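Pseudoazurin (Blue copper protein) (Sinorhizobium meliloti, PDB 3TU6) is a blue copper protein of the cupredoxin family that binds one copper ion and probably shuttles electrons in the periplasm. Local coordinates at residues A[89-94]-A[121-126]. Numbering follows the deposited sequence.
Sequences IGAIVV and AEIESG
I123, in the C-terminal part of helix 112-125, meets V93 and A91 of strand 89-94, and it alone carries the helix side of this contact. The nearest CA atoms, those of V93 and I123, stand 8.2 Å apart, a separation bridged by side chains. Following I123 outward from CB, which points at the strand, the chain divides. CG2 is anti to the backbone N and stays 4.4 Å from V93 CG2. CG1 lies anti to the carbonyl carbon (chi1 -66°), which sends the longer branch toward V93, with I123 CG1 3.9 Å from V93 CG2. An extended second torsion (chi2 168°) carries the terminal CD1 methyl farther, where I123 CD1 closes to 3.6 Å on V93 CG2, the two side chains meeting tip to tip. V93 places its CG1 anti to the backbone N (chi1 -175°), turning CG2 to the isoleucine tip. I123 CD1 also approaches A91 CB, a looser touch at 4.4 Å. A91 and V93 are alternate residues whose CB atoms face the helix, whereas I92 between them turns its CB away and packs on L70 and Y78. V24 of strand 19-27 also touches I123, and I119, one turn earlier, meets A91. Helix 112-125 thus lies against one face of the cupredoxin beta-sandwich. No hydrogen bond links the two segments and just 100 Å² is buried, so their mutual attraction is modest apolar packing, probably dispersion and water exclusion.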
ATOM      1  N   ILE A  89      -4.184   5.377   0.818  1.00 20.79           N
ATOM      2  CA  ILE A  89      -2.903   4.741   0.521  1.00 20.86           C
ATOM      3  C   ILE A  89      -2.710   3.525   1.424  1.00 21.02           C
ATOM      4  O   ILE A  89      -3.374   3.389   2.456  1.00 19.45           O
ATOM      5  CB  ILE A  89      -1.710   5.714   0.687  1.00 20.86           C
ATOM      6  CG1 ILE A  89      -1.647   6.284   2.108  1.00 19.66           C
ATOM      7  CG2 ILE A  89      -1.805   6.848  -0.324  1.00 24.26           C
ATOM      8  CD1 ILE A  89      -0.343   7.006   2.409  1.00 17.60           C
ATOM      9  N   GLY A  90      -1.803   2.644   1.019  1.00 20.61           N
ATOM     10  CA  GLY A  90      -1.451   1.470   1.810  1.00 19.46           C
ATOM     11  C   GLY A  90       0.022   1.146   1.685  1.00 18.28           C
ATOM     12  O   GLY A  90       0.731   1.737   0.866  1.00 17.83           O
ATOM     13  N   ALA A  91       0.478   0.201   2.498  1.00 16.50           N
ATOM     14  CA  ALA A  91       1.875  -0.209   2.498  1.00 17.74           C
ATOM     15  C   ALA A  91       2.005  -1.727   2.465  1.00 19.32           C
ATOM     16  O   ALA A  91       1.173  -2.444   3.022  1.00 20.13           O
ATOM     17  CB  ALA A  91       2.583   0.349   3.722  1.00 16.52           C
ATOM     18  N   ILE A  92       3.047  -2.202   1.789  1.00 21.49           N
ATOM     19  CA  ILE A  92       3.447  -3.601   1.855  1.00 22.67           C
ATOM     20  C   ILE A  92       4.902  -3.634   2.299  1.00 21.70           C
ATOM     21  O   ILE A  92       5.777  -3.131   1.594  1.00 21.84           O
ATOM     22  CB  ILE A  92       3.320  -4.321   0.496  1.00 21.05           C
ATOM     23  CG1 ILE A  92       1.911  -4.158  -0.076  1.00 25.59           C
ATOM     24  CG2 ILE A  92       3.663  -5.798   0.649  1.00 22.04           C
ATOM     25  CD1 ILE A  92       1.717  -4.839  -1.416  1.00 22.93           C
ATOM     26  N   VAL A  93       5.148  -4.205   3.475  1.00 21.78           N
ATOM     27  CA  VAL A  93       6.503  -4.348   3.998  1.00 22.91           C
ATOM     28  C   VAL A  93       6.992  -5.763   3.702  1.00 24.25           C
ATOM     29  O   VAL A  93       6.384  -6.742   4.145  1.00 24.64           O
ATOM     30  CB  VAL A  93       6.555  -4.078   5.513  1.00 22.81           C
ATOM     31  CG1 VAL A  93       7.990  -4.120   6.016  1.00 22.37           C
ATOM     32  CG2 VAL A  93       5.915  -2.729   5.834  1.00 22.06           C
ATOM     33  N   VAL A  94       8.080  -5.859   2.940  1.00 24.87           N
ATOM     34  CA  VAL A  94       8.643  -7.140   2.525  1.00 25.99           C
ATOM     35  C   VAL A  94       9.972  -7.354   3.239  1.00 27.92           C
ATOM     36  O   VAL A  94      10.926  -6.610   3.016  1.00 27.69           O
ATOM     37  CB  VAL A  94       8.864  -7.183   1.001  1.00 26.76           C
ATOM     38  CG1 VAL A  94       9.314  -8.570   0.565  1.00 22.44           C
ATOM     39  CG2 VAL A  94       7.594  -6.776   0.268  1.00 27.34           C
ATOM     40  N   ALA A 121       4.026   4.972  11.680  1.00 24.17           N
ATOM     41  CA  ALA A 121       3.955   4.705  13.120  1.00 24.92           C
ATOM     42  C   ALA A 121       3.591   3.241  13.385  1.00 25.13           C
ATOM     43  O   ALA A 121       4.110   2.625  14.320  1.00 24.56           O
ATOM     44  CB  ALA A 121       2.948   5.630  13.790  1.00 23.72           C
ATOM     45  N   GLU A 122       2.709   2.692  12.552  1.00 24.83           N
ATOM     46  CA  GLU A 122       2.275   1.300  12.672  1.00 24.82           C
ATOM     47  C   GLU A 122       3.430   0.331  12.403  1.00 24.79           C
ATOM     48  O   GLU A 122       3.589  -0.660  13.113  1.00 23.93           O
ATOM     49  CB  GLU A 122       1.111   1.020  11.711  1.00 24.81           C
ATOM     50  CG  GLU A 122       0.408  -0.319  11.935  1.00 28.44           C
ATOM     51  CD  GLU A 122      -0.792  -0.530  11.017  1.00 41.31           C
ATOM     52  OE1 GLU A 122      -1.021  -1.685  10.599  1.00 41.72           O
ATOM     53  OE2 GLU A 122      -1.508   0.449  10.712  1.00 34.36           O
ATOM     54  N   ILE A 123       4.230   0.629  11.382  1.00 24.24           N
ATOM     55  CA  ILE A 123       5.380  -0.204  11.021  1.00 22.47           C
ATOM     56  C   ILE A 123       6.488  -0.121  12.072  1.00 24.53           C
ATOM     57  O   ILE A 123       7.045  -1.141  12.479  1.00 24.92           O
ATOM     58  CB  ILE A 123       5.965   0.202   9.648  1.00 21.84           C
ATOM     59  CG1 ILE A 123       4.969  -0.099   8.526  1.00 18.98           C
ATOM     60  CG2 ILE A 123       7.267  -0.540   9.375  1.00 21.47           C
ATOM     61  CD1 ILE A 123       5.341   0.537   7.203  1.00  9.30           C
ATOM     62  N   GLU A 124       6.802   1.097  12.505  1.00 25.24           N
ATOM     63  CA  GLU A 124       7.915   1.322  13.427  1.00 28.13           C
ATOM     64  C   GLU A 124       7.601   0.869  14.853  1.00 29.14           C
ATOM     65  O   GLU A 124       8.354   0.087  15.435  1.00 29.72           O
ATOM     66  CB  GLU A 124       8.315   2.800  13.430  1.00 29.85           C
ATOM     67  CG  GLU A 124       8.949   3.271  12.129  1.00 37.29           C
ATOM     68  CD  GLU A 124       9.158   4.773  12.094  1.00 39.92           C
ATOM     69  OE1 GLU A 124       9.868   5.297  12.977  1.00 50.93           O
ATOM     70  OE2 GLU A 124       8.613   5.428  11.180  1.00 40.38           O
ATOM     71  N   SER A 125       6.492   1.358  15.404  1.00 29.96           N
ATOM     72  CA  SER A 125       6.177   1.164  16.825  1.00 32.35           C
ATOM     73  C   SER A 125       4.947   0.290  17.101  1.00 33.08           C
ATOM     74  O   SER A 125       4.663  -0.019  18.259  1.00 32.90           O
ATOM     75  CB  SER A 125       5.995   2.526  17.505  1.00 32.30           C
ATOM     76  OG  SER A 125       4.887   3.225  16.967  1.00 31.50           O
ATOM     77  N   GLY A 126       4.221  -0.102  16.055  1.00 35.17           N
ATOM     78  CA  GLY A 126       3.010  -0.912  16.212  1.00 37.12           C
ATOM     79  C   GLY A 126       1.734  -0.094  16.111  1.00 39.72           C
ATOM     80  O   GLY A 126       0.777  -0.508  15.453  1.00 40.03           O
TER